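Local coordinates for protein enterotoxin type A (Staphylococcus aureus, PDB 1DYQ) that acts as a superantigen and food-poisoning toxin, binding MHC class II, partly through a zinc ion, and T-cell receptors to activate the host immune system, at residues Q47-T52 and Q96-T101; H51-K56 and V70-K75; G178-G183 and I229-S234. The protein carries 3 engineered substitutions. All blocks are in the same frame, centred on the assembly; numbering follows the deposited sequence.

Contact 1. Residues Q47-T52 and Q96-T101. Engineered in segment 47-52: Arg49 (natural residue Leu).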
loop_
_atom_site.group_PDB
_atom_site.type_symbol
_atom_site.label_atom_id
_atom_site.label_comp_id
_atom_site.label_asym_id
_atom_site.label_seq_id
_atom_site.Cartn_x
_atom_site.Cartn_y
_atom_site.Cartn_z
ATOM N N GLN A 47 8.701 -15.533 -15.210
ATOM C CA GLN A 47 9.347 -15.285 -13.911
ATOM C C GLN A 47 10.820 -14.931 -14.148
ATOM O O GLN A 47 11.434 -15.394 -15.110
ATOM C CB GLN A 47 9.235 -16.484 -13.001
ATOM C CG GLN A 47 7.821 -16.916 -12.689
ATOM C CD GLN A 47 7.728 -18.008 -11.660
ATOM O OE1 GLN A 47 8.059 -19.163 -11.908
ATOM N NE2 GLN A 47 7.233 -17.649 -10.471
ATOM N N PHE A 48 11.289 -13.961 -13.384
ATOM C CA PHE A 48 12.718 -13.584 -13.473
ATOM C C PHE A 48 13.528 -14.560 -12.631
ATOM O O PHE A 48 14.396 -15.318 -13.084
ATOM C CB PHE A 48 12.838 -12.143 -13.006
ATOM C CG PHE A 48 14.213 -11.590 -12.948
ATOM C CD1 PHE A 48 15.116 -11.839 -13.977
ATOM C CD2 PHE A 48 14.640 -10.827 -11.862
ATOM C CE1 PHE A 48 16.405 -11.350 -13.926
ATOM C CE2 PHE A 48 15.930 -10.343 -11.819
ATOM C CZ PHE A 48 16.814 -10.605 -12.845
ATOM N N ARG A 49 13.174 -14.646 -11.372
ATOM C CA ARG A 49 13.781 -15.553 -10.374
ATOM C C ARG A 49 12.885 -15.469 -9.131
ATOM O O ARG A 49 11.907 -14.692 -9.101
ATOM C CB ARG A 49 15.196 -15.001 -10.105
ATOM C CG ARG A 49 15.278 -13.623 -9.489
ATOM C CD ARG A 49 16.683 -13.092 -9.319
ATOM N NE ARG A 49 16.655 -11.743 -8.738
ATOM C CZ ARG A 49 17.599 -10.833 -8.822
ATOM N NH1 ARG A 49 18.721 -11.044 -9.487
ATOM N NH2 ARG A 49 17.408 -9.660 -8.205
ATOM N N GLN A 50 13.302 -16.096 -8.058
ATOM C CA GLN A 50 12.654 -15.924 -6.740
ATOM C C GLN A 50 11.194 -16.111 -6.874
ATOM O O GLN A 50 10.786 -17.040 -7.655
ATOM C CB GLN A 50 13.119 -14.557 -6.223
ATOM C CG GLN A 50 14.447 -14.527 -5.521
ATOM C CD GLN A 50 14.718 -15.582 -4.490
ATOM O OE1 GLN A 50 13.902 -16.108 -3.755
ATOM N NE2 GLN A 50 16.011 -15.919 -4.404
ATOM N N HIS A 51 10.317 -15.394 -6.246
ATOM C CA HIS A 51 8.876 -15.541 -6.260
ATOM C C HIS A 51 8.272 -14.313 -6.905
ATOM O O HIS A 51 7.989 -13.263 -6.327
ATOM C CB HIS A 51 8.249 -15.940 -4.943
ATOM C CG HIS A 51 9.012 -16.955 -4.114
ATOM N ND1 HIS A 51 9.124 -18.250 -4.525
ATOM C CD2 HIS A 51 9.729 -16.796 -2.989
ATOM C CE1 HIS A 51 9.890 -18.892 -3.661
ATOM N NE2 HIS A 51 10.264 -18.040 -2.708
ATOM N N THR A 52 8.474 -14.176 -8.212
ATOM C CA THR A 52 8.151 -13.017 -8.962
ATOM C C THR A 52 7.293 -13.290 -10.194
ATOM O O THR A 52 7.245 -14.449 -10.683
ATOM C CB THR A 52 9.409 -12.232 -9.459
ATOM O OG1 THR A 52 10.166 -13.077 -10.354
ATOM C CG2 THR A 52 10.285 -11.862 -8.279
ATOM N N GLN A 96 12.817 -0.310 -5.688
ATOM C CA GLN A 96 12.243 -1.414 -4.966
ATOM C C GLN A 96 12.749 -2.778 -5.411
ATOM O O GLN A 96 12.396 -3.797 -4.864
ATOM C CB GLN A 96 10.696 -1.382 -5.002
ATOM C CG GLN A 96 10.193 -0.192 -4.171
ATOM C CD GLN A 96 8.710 -0.032 -4.138
ATOM O OE1 GLN A 96 8.190 0.590 -3.156
ATOM N NE2 GLN A 96 7.961 -0.489 -5.113
ATOM N N CYS A 97 13.631 -2.753 -6.419
ATOM C CA CYS A 97 14.187 -3.982 -6.943
ATOM C C CYS A 97 15.401 -4.464 -6.153
ATOM O O CYS A 97 16.144 -3.648 -5.590
ATOM C CB CYS A 97 14.582 -3.786 -8.418
ATOM S SG CYS A 97 13.205 -3.299 -9.503
ATOM N N ALA A 98 15.580 -5.766 -6.114
ATOM C CA ALA A 98 16.784 -6.379 -5.553
ATOM C C ALA A 98 17.913 -6.307 -6.583
ATOM O O ALA A 98 17.648 -6.074 -7.766
ATOM C CB ALA A 98 16.543 -7.831 -5.160
ATOM N N GLY A 99 19.147 -6.473 -6.102
ATOM C CA GLY A 99 20.302 -6.350 -6.993
ATOM C C GLY A 99 20.221 -7.307 -8.170
ATOM O O GLY A 99 19.845 -8.467 -8.074
ATOM N N GLY A 100 20.650 -6.811 -9.340
ATOM C CA GLY A 100 20.661 -7.607 -10.544
ATOM C C GLY A 100 19.355 -7.679 -11.281
ATOM O O GLY A 100 19.186 -8.435 -12.247
ATOM N N THR A 101 18.367 -6.852 -10.886
ATOM C CA THR A 101 17.120 -6.793 -11.705
ATOM C C THR A 101 17.507 -6.029 -12.968
ATOM O O THR A 101 18.278 -5.073 -12.894
ATOM C CB THR A 101 16.032 -6.036 -10.912
ATOM O OG1 THR A 101 15.779 -6.798 -9.703
ATOM C CG2 THR A 101 14.726 -5.947 -11.665
#
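With CG of Phe48 trans to its backbone N (chi1 177°) and CG of Arg49 wedged between its own N and carbonyl carbon (chi1 63°), two neighbouring side chains both reach the turn at 98-101. Beyond CG the Arg49 chain runs straight out to NE, a length that lets its guanidinium meet the turn edge-on. There NH2 donates to Gly99 O at 2.7 Å (N-H...O angle 149°), coming from above the carbonyl plane, while NH1 adds a weak bond to the same oxygen at 3.1 Å. One acceptor is thus held by both nitrogens. Arg49 is an engineered residue, so this grip is a feature of the vaccine mutant. The Phe48 ring backs it: CE2 lies 3.4 Å from the guanidinium plane, over its centre, and CZ meets Gly100 O in an edge contact at 3.3 Å. Ala98 to Thr101 form a type II turn, whose third position, Gly100, has the positive phi that glycine adopts easily. Thr101 suits the last position because OG1 donates to Ala98 O at 2.8 Å, reinforcing the backbone bond from Thr101 N on the same face of that carbonyl. This surface contact joins the loop before strand 52-55 to the disulfide loop, tied by Cys97-Cys107 to strand 105-114; Phe48 and Thr101 both pack on Leu69 of strand 67-71.

Contact 2. Residues H51-K56 and V70-K75. Engineered in segment 70-75: Arg71 (natural residue Asp).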
loop_
_atom_site.group_PDB
_atom_site.type_symbol
_atom_site.label_atom_id
_atom_site.label_comp_id
_atom_site.label_asym_id
_atom_site.label_seq_id
_atom_site.Cartn_x
_atom_site.Cartn_y
_atom_site.Cartn_z
ATOM N N HIS A 51 10.317 -15.394 -6.246
ATOM C CA HIS A 51 8.876 -15.541 -6.260
ATOM C C HIS A 51 8.272 -14.313 -6.905
ATOM O O HIS A 51 7.989 -13.263 -6.327
ATOM C CB HIS A 51 8.249 -15.940 -4.943
ATOM C CG HIS A 51 9.012 -16.955 -4.114
ATOM N ND1 HIS A 51 9.124 -18.250 -4.525
ATOM C CD2 HIS A 51 9.729 -16.796 -2.989
ATOM C CE1 HIS A 51 9.890 -18.892 -3.661
ATOM N NE2 HIS A 51 10.264 -18.040 -2.708
ATOM N N THR A 52 8.474 -14.176 -8.212
ATOM C CA THR A 52 8.151 -13.017 -8.962
ATOM C C THR A 52 7.293 -13.290 -10.194
ATOM O O THR A 52 7.245 -14.449 -10.683
ATOM C CB THR A 52 9.409 -12.232 -9.459
ATOM O OG1 THR A 52 10.166 -13.077 -10.354
ATOM C CG2 THR A 52 10.285 -11.862 -8.279
ATOM N N ILE A 53 6.558 -12.305 -10.632
ATOM C CA ILE A 53 5.918 -12.335 -11.964
ATOM C C ILE A 53 6.422 -11.137 -12.718
ATOM O O ILE A 53 6.345 -9.970 -12.271
ATOM C CB ILE A 53 4.385 -12.337 -11.908
ATOM C CG1 ILE A 53 3.850 -13.608 -11.244
ATOM C CG2 ILE A 53 3.855 -12.270 -13.370
ATOM C CD1 ILE A 53 2.357 -13.547 -10.964
ATOM N N LEU A 54 6.924 -11.338 -13.942
ATOM C CA LEU A 54 7.420 -10.322 -14.795
ATOM C C LEU A 54 6.477 -9.950 -15.920
ATOM O O LEU A 54 6.072 -10.826 -16.691
ATOM C CB LEU A 54 8.797 -10.774 -15.391
ATOM C CG LEU A 54 9.409 -9.750 -16.343
ATOM C CD1 LEU A 54 9.800 -8.471 -15.616
ATOM C CD2 LEU A 54 10.652 -10.365 -17.019
ATOM N N PHE A 55 6.005 -8.726 -15.935
ATOM C CA PHE A 55 5.149 -8.198 -16.988
ATOM C C PHE A 55 5.999 -7.444 -17.995
ATOM O O PHE A 55 6.352 -6.277 -17.853
ATOM C CB PHE A 55 4.017 -7.329 -16.440
ATOM C CG PHE A 55 3.024 -8.075 -15.596
ATOM C CD1 PHE A 55 3.243 -8.251 -14.236
ATOM C CD2 PHE A 55 1.867 -8.606 -16.151
ATOM C CE1 PHE A 55 2.348 -8.964 -13.459
ATOM C CE2 PHE A 55 0.968 -9.309 -15.368
ATOM C CZ PHE A 55 1.195 -9.491 -14.032
ATOM N N LYS A 56 6.430 -8.189 -19.033
ATOM C CA LYS A 56 7.292 -7.632 -20.056
ATOM C C LYS A 56 6.596 -6.600 -20.920
ATOM O O LYS A 56 5.413 -6.779 -21.250
ATOM C CB LYS A 56 7.796 -8.782 -20.969
ATOM C CG LYS A 56 8.929 -9.580 -20.341
ATOM C CD LYS A 56 9.145 -10.895 -21.120
ATOM C CE LYS A 56 10.542 -11.433 -20.831
ATOM N NZ LYS A 56 10.652 -12.886 -21.109
ATOM N N VAL A 70 6.757 -7.962 -10.353
ATOM C CA VAL A 70 5.998 -8.055 -9.082
ATOM C C VAL A 70 6.686 -9.040 -8.192
ATOM O O VAL A 70 6.985 -10.195 -8.604
ATOM C CB VAL A 70 4.540 -8.444 -9.319
ATOM C CG1 VAL A 70 3.790 -8.476 -7.975
ATOM C CG2 VAL A 70 3.867 -7.484 -10.279
ATOM N N ARG A 71 6.989 -8.689 -6.952
ATOM C CA ARG A 71 7.712 -9.480 -6.004
ATOM C C ARG A 71 6.804 -10.000 -4.866
ATOM O O ARG A 71 5.966 -9.194 -4.411
ATOM C CB ARG A 71 8.862 -8.683 -5.354
ATOM C CG ARG A 71 9.830 -8.070 -6.355
ATOM C CD ARG A 71 10.971 -7.280 -5.661
ATOM N NE ARG A 71 11.735 -8.149 -4.796
ATOM C CZ ARG A 71 12.643 -7.792 -3.903
ATOM N NH1 ARG A 71 12.963 -6.529 -3.721
ATOM N NH2 ARG A 71 13.229 -8.746 -3.154
ATOM N N PHE A 72 6.889 -11.252 -4.581
ATOM C CA PHE A 72 6.069 -11.867 -3.517
ATOM C C PHE A 72 6.963 -12.527 -2.474
ATOM O O PHE A 72 8.107 -12.900 -2.709
ATOM C CB PHE A 72 5.147 -12.917 -4.151
ATOM C CG PHE A 72 4.250 -12.429 -5.220
ATOM C CD1 PHE A 72 3.026 -11.804 -4.937
ATOM C CD2 PHE A 72 4.608 -12.520 -6.561
ATOM C CE1 PHE A 72 2.200 -11.365 -5.944
ATOM C CE2 PHE A 72 3.787 -12.079 -7.571
ATOM C CZ PHE A 72 2.556 -11.517 -7.271
ATOM N N ASP A 73 6.354 -12.839 -1.314
ATOM C CA ASP A 73 7.068 -13.443 -0.221
ATOM C C ASP A 73 7.412 -14.912 -0.455
ATOM O O ASP A 73 8.393 -15.371 0.168
ATOM C CB ASP A 73 6.210 -13.417 1.071
ATOM C CG ASP A 73 6.319 -12.196 1.893
ATOM O OD1 ASP A 73 7.114 -11.280 1.656
ATOM O OD2 ASP A 73 5.483 -12.095 2.881
ATOM N N SER A 74 6.587 -15.654 -1.144
ATOM C CA SER A 74 6.711 -17.099 -1.204
ATOM C C SER A 74 6.156 -17.709 -2.464
ATOM O O SER A 74 5.457 -17.104 -3.256
ATOM C CB SER A 74 5.899 -17.680 0.011
ATOM O OG SER A 74 4.504 -17.532 -0.285
ATOM N N LYS A 75 6.525 -18.995 -2.642
ATOM C CA LYS A 75 6.058 -19.765 -3.798
ATOM C C LYS A 75 4.569 -19.999 -3.769
ATOM O O LYS A 75 3.885 -19.806 -4.770
ATOM C CB LYS A 75 6.864 -21.057 -3.850
ATOM C CG LYS A 75 6.263 -22.256 -4.499
ATOM C CD LYS A 75 7.000 -23.538 -4.049
ATOM C CE LYS A 75 7.011 -23.635 -2.524
ATOM N NZ LYS A 75 7.870 -24.760 -2.051
HETATM O O HOH W 1 10.524 -13.281 -4.180
#
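Residues 52-53 and 70-71 pair antiparallel, Thr52 facing Arg71 in a non-hydrogen-bonded pair and Ile53 facing Val70 in a hydrogen-bonded one. Val70 N donates almost straight to Ile53 O (2.8 Å, 175°) and Ile53 N returns a bond to Val70 O at 3.0 Å. Past the bridges, Phe72 N still reaches His51 O at 2.9 Å, and water 1 accepts from His51 N while donating to Phe72 O. On the face carrying Ile53 and Val70, apolar residues suit a buried site: Ile53 CD1 meets Phe72 CE2 at 4.0 Å, and Val70 CG2 touches the edge of the Phe55 ring through CE1 at 3.8 Å. With chi1 of Val70 at -178°, CG1 is trans to the backbone N and CG2 anti to the carbonyl carbon, which sets CG2 against that ring. This is the hairpin of strands 52-55 and 67-71 in the OB-fold domain, with 52-55 outermost in the sheet; Val78 and Tyr81 of helix 75-81 pack on Ile53. On the other face, CG2 of Thr52 lies against the aliphatic start of Arg71, an engineered residue whose polar end turns to Gln96. His51 offers a flat surface to the start of that helix: Ser74 CA makes a CH-pi contact 3.8 Å from the ring centroid, and Lys75 N lies over the same face. Ser74, the N-cap, accepts a hydrogen bond from Ile77 N at its OG.

Contact 3. Residues G178-G183 and I229-S234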
loop_
_atom_site.group_PDB
_atom_site.type_symbol
_atom_site.label_atom_id
_atom_site.label_comp_id
_atom_site.label_asym_id
_atom_site.label_seq_id
_atom_site.Cartn_x
_atom_site.Cartn_y
_atom_site.Cartn_z
ATOM N N GLY A 178 3.556 19.418 10.124
ATOM C CA GLY A 178 3.236 17.986 10.366
ATOM C C GLY A 178 3.057 17.793 11.872
ATOM O O GLY A 178 4.032 17.607 12.589
ATOM N N LYS A 179 1.807 17.910 12.338
ATOM C CA LYS A 179 1.546 17.865 13.768
ATOM C C LYS A 179 1.374 16.508 14.368
ATOM O O LYS A 179 1.547 16.313 15.597
ATOM C CB LYS A 179 0.327 18.748 14.106
ATOM C CG LYS A 179 0.448 20.193 13.671
ATOM C CD LYS A 179 1.556 20.926 14.402
ATOM C CE LYS A 179 2.035 22.150 13.659
ATOM N NZ LYS A 179 1.414 23.410 14.120
ATOM N N VAL A 180 0.977 15.504 13.587
ATOM C CA VAL A 180 0.738 14.164 14.072
ATOM C C VAL A 180 2.061 13.463 14.413
ATOM O O VAL A 180 2.992 13.511 13.614
ATOM C CB VAL A 180 -0.009 13.338 13.005
ATOM C CG1 VAL A 180 -0.179 11.885 13.431
ATOM C CG2 VAL A 180 -1.361 13.964 12.695
ATOM N N GLN A 181 2.156 12.938 15.611
ATOM C CA GLN A 181 3.360 12.337 16.124
ATOM C C GLN A 181 3.284 10.837 16.271
ATOM O O GLN A 181 4.294 10.160 16.441
ATOM C CB GLN A 181 3.781 12.984 17.469
ATOM C CG GLN A 181 3.958 14.495 17.391
ATOM C CD GLN A 181 5.089 14.922 16.462
ATOM O OE1 GLN A 181 6.139 14.299 16.455
ATOM N NE2 GLN A 181 4.818 15.955 15.688
ATOM N N ARG A 182 2.053 10.301 16.360
ATOM C CA ARG A 182 1.814 8.875 16.402
ATOM C C ARG A 182 0.537 8.567 15.592
ATOM O O ARG A 182 -0.355 9.378 15.489
ATOM C CB ARG A 182 1.579 8.360 17.830
ATOM C CG ARG A 182 2.742 8.511 18.777
ATOM C CD ARG A 182 2.413 7.970 20.170
ATOM N NE ARG A 182 1.355 8.755 20.797
ATOM C CZ ARG A 182 0.376 8.243 21.542
ATOM N NH1 ARG A 182 0.290 6.941 21.738
ATOM N NH2 ARG A 182 -0.531 9.046 22.083
ATOM N N GLY A 183 0.482 7.337 15.057
ATOM C CA GLY A 183 -0.727 6.998 14.283
ATOM C C GLY A 183 -0.816 5.515 13.967
ATOM O O GLY A 183 0.191 4.820 13.859
ATOM N N ILE A 229 -8.721 4.847 11.855
ATOM C CA ILE A 229 -7.462 5.597 11.910
ATOM C C ILE A 229 -7.394 6.357 13.236
ATOM O O ILE A 229 -8.369 7.078 13.546
ATOM C CB ILE A 229 -7.366 6.549 10.714
ATOM C CG1 ILE A 229 -7.249 5.703 9.402
ATOM C CG2 ILE A 229 -6.107 7.409 10.830
ATOM C CD1 ILE A 229 -7.309 6.546 8.158
ATOM N N TYR A 230 -6.355 6.155 13.972
ATOM C CA TYR A 230 -6.114 6.851 15.250
ATOM C C TYR A 230 -4.842 7.704 15.116
ATOM O O TYR A 230 -3.768 7.131 14.889
ATOM C CB TYR A 230 -5.911 5.821 16.362
ATOM C CG TYR A 230 -6.989 4.767 16.441
ATOM C CD1 TYR A 230 -6.891 3.577 15.725
ATOM C CD2 TYR A 230 -8.137 4.969 17.216
ATOM C CE1 TYR A 230 -7.887 2.631 15.762
ATOM C CE2 TYR A 230 -9.128 4.006 17.276
ATOM C CZ TYR A 230 -9.000 2.850 16.556
ATOM O OH TYR A 230 -9.988 1.881 16.583
ATOM N N LEU A 231 -4.989 9.004 15.236
ATOM C CA LEU A 231 -3.865 9.927 15.116
ATOM C C LEU A 231 -3.717 10.713 16.453
ATOM O O LEU A 231 -4.721 11.012 17.073
ATOM C CB LEU A 231 -4.087 10.923 14.011
ATOM C CG LEU A 231 -4.459 10.378 12.612
ATOM C CD1 LEU A 231 -4.747 11.518 11.679
ATOM C CD2 LEU A 231 -3.286 9.518 12.116
ATOM N N TYR A 232 -2.472 10.932 16.808
ATOM C CA TYR A 232 -2.188 11.675 18.067
ATOM C C TYR A 232 -1.154 12.753 17.775
ATOM O O TYR A 232 -0.205 12.524 17.033
ATOM C CB TYR A 232 -1.654 10.712 19.115
ATOM C CG TYR A 232 -2.547 9.512 19.364
ATOM C CD1 TYR A 232 -2.407 8.364 18.579
ATOM C CD2 TYR A 232 -3.565 9.549 20.299
ATOM C CE1 TYR A 232 -3.247 7.287 18.744
ATOM C CE2 TYR A 232 -4.395 8.457 20.489
ATOM C CZ TYR A 232 -4.231 7.331 19.707
ATOM O OH TYR A 232 -5.061 6.245 19.875
ATOM N N THR A 233 -1.305 13.922 18.429
ATOM C CA THR A 233 -0.351 15.002 18.231
ATOM C C THR A 233 0.739 15.051 19.287
ATOM O O THR A 233 1.477 16.052 19.377
ATOM C CB THR A 233 -1.032 16.367 18.106
ATOM O OG1 THR A 233 -1.826 16.612 19.280
ATOM C CG2 THR A 233 -1.897 16.436 16.866
ATOM N N SER A 234 0.881 14.024 20.074
ATOM C CA SER A 234 1.929 13.867 21.052
ATOM C C SER A 234 2.181 12.380 21.310
ATOM O O SER A 234 3.040 12.072 22.149
ATOM C CB SER A 234 1.587 14.561 22.368
ATOM O OG SER A 234 0.336 14.129 22.848
ATOM O OXT SER A 234 1.427 11.567 20.725
HETATM O O HOH W 2 2.452 18.070 17.461
HETATM O O HOH W 3 -1.045 11.642 22.555
#
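A classic beta bulge opens the pairing between strand 182-188 and the C-terminal strand 226-232 in the beta-grasp domain, where Gln181 and Arg182 together face Tyr232. Both backbone nitrogens converge on one acceptor: Gln181 N donates to Tyr232 O at 2.8 Å, and Arg182 N reaches the same oxygen at 3.2 Å. The return bond, from Tyr232 N to Arg182 O, completes a hydrogen-bonded antiparallel pair, followed by the non-hydrogen-bonded pair of Gly183 and Leu231. Gly183 CA makes a CA-H...O contact with Tyr230 O at 3.1 Å. The absence of a side chain on Gly183 leaves room for Leu231 CD2, against which a CB would be tight. Leu231 and Val180 meet obliquely through CB and CG1, apolar groups suited to this buried side, where Leu132 and Tyr168 also pack on Leu231.

On the face bearing Arg182 and Tyr232, the arginine combines a flat cation with in-plane donors. Its chain bends at chi3 (-65°), folding the guanidinium back over the Tyr232 ring in a stacked cation-pi contact, with CZ 4.3 Å from the ring centroid and the two planes 28° apart. The ring supplies a broad face for the charge, while its other neighbours include Glu10 and Leu13. Two residues earlier in this strand, the side chain of Tyr230 lies about 5 Å from the zinc ion at its nearest atoms.

Beyond the bulge, water 2 donates to Lys179 O and Thr233 O, joining the two chains where regular pairing has ceased. The C-terminal carboxylate of Ser234 is secured by Arg182: NE points to OXT in the guanidinium plane, a salt bridge of 2.8 Å with an N-H...O angle of 170°. At another edge position of that guanidinium, NH2 donates to water 3 at 2.7 Å.

Contacts 1 and 2 are neighbours in the OB-fold domain, their centres about 7 Å apart, and both start from the same part of the chain, sharing His51 and Thr52. They also touch directly, the engineered Arg71 of contact 2 probably bonding through NH1 to Gln96 O of contact 1 at 3.0 Å. Together they connect the loop before strand 52-55, its hairpin with strand 67-71 and the disulfide loop. Contact 3 comes later in the chain, in the beta-grasp domain on the opposite side of the molecule's centre, its centre about 36 and 35 Å from those of contacts 1 and 2. The engineered residues described here thus lie far from strand 226-232, which carries two of the zinc ligands.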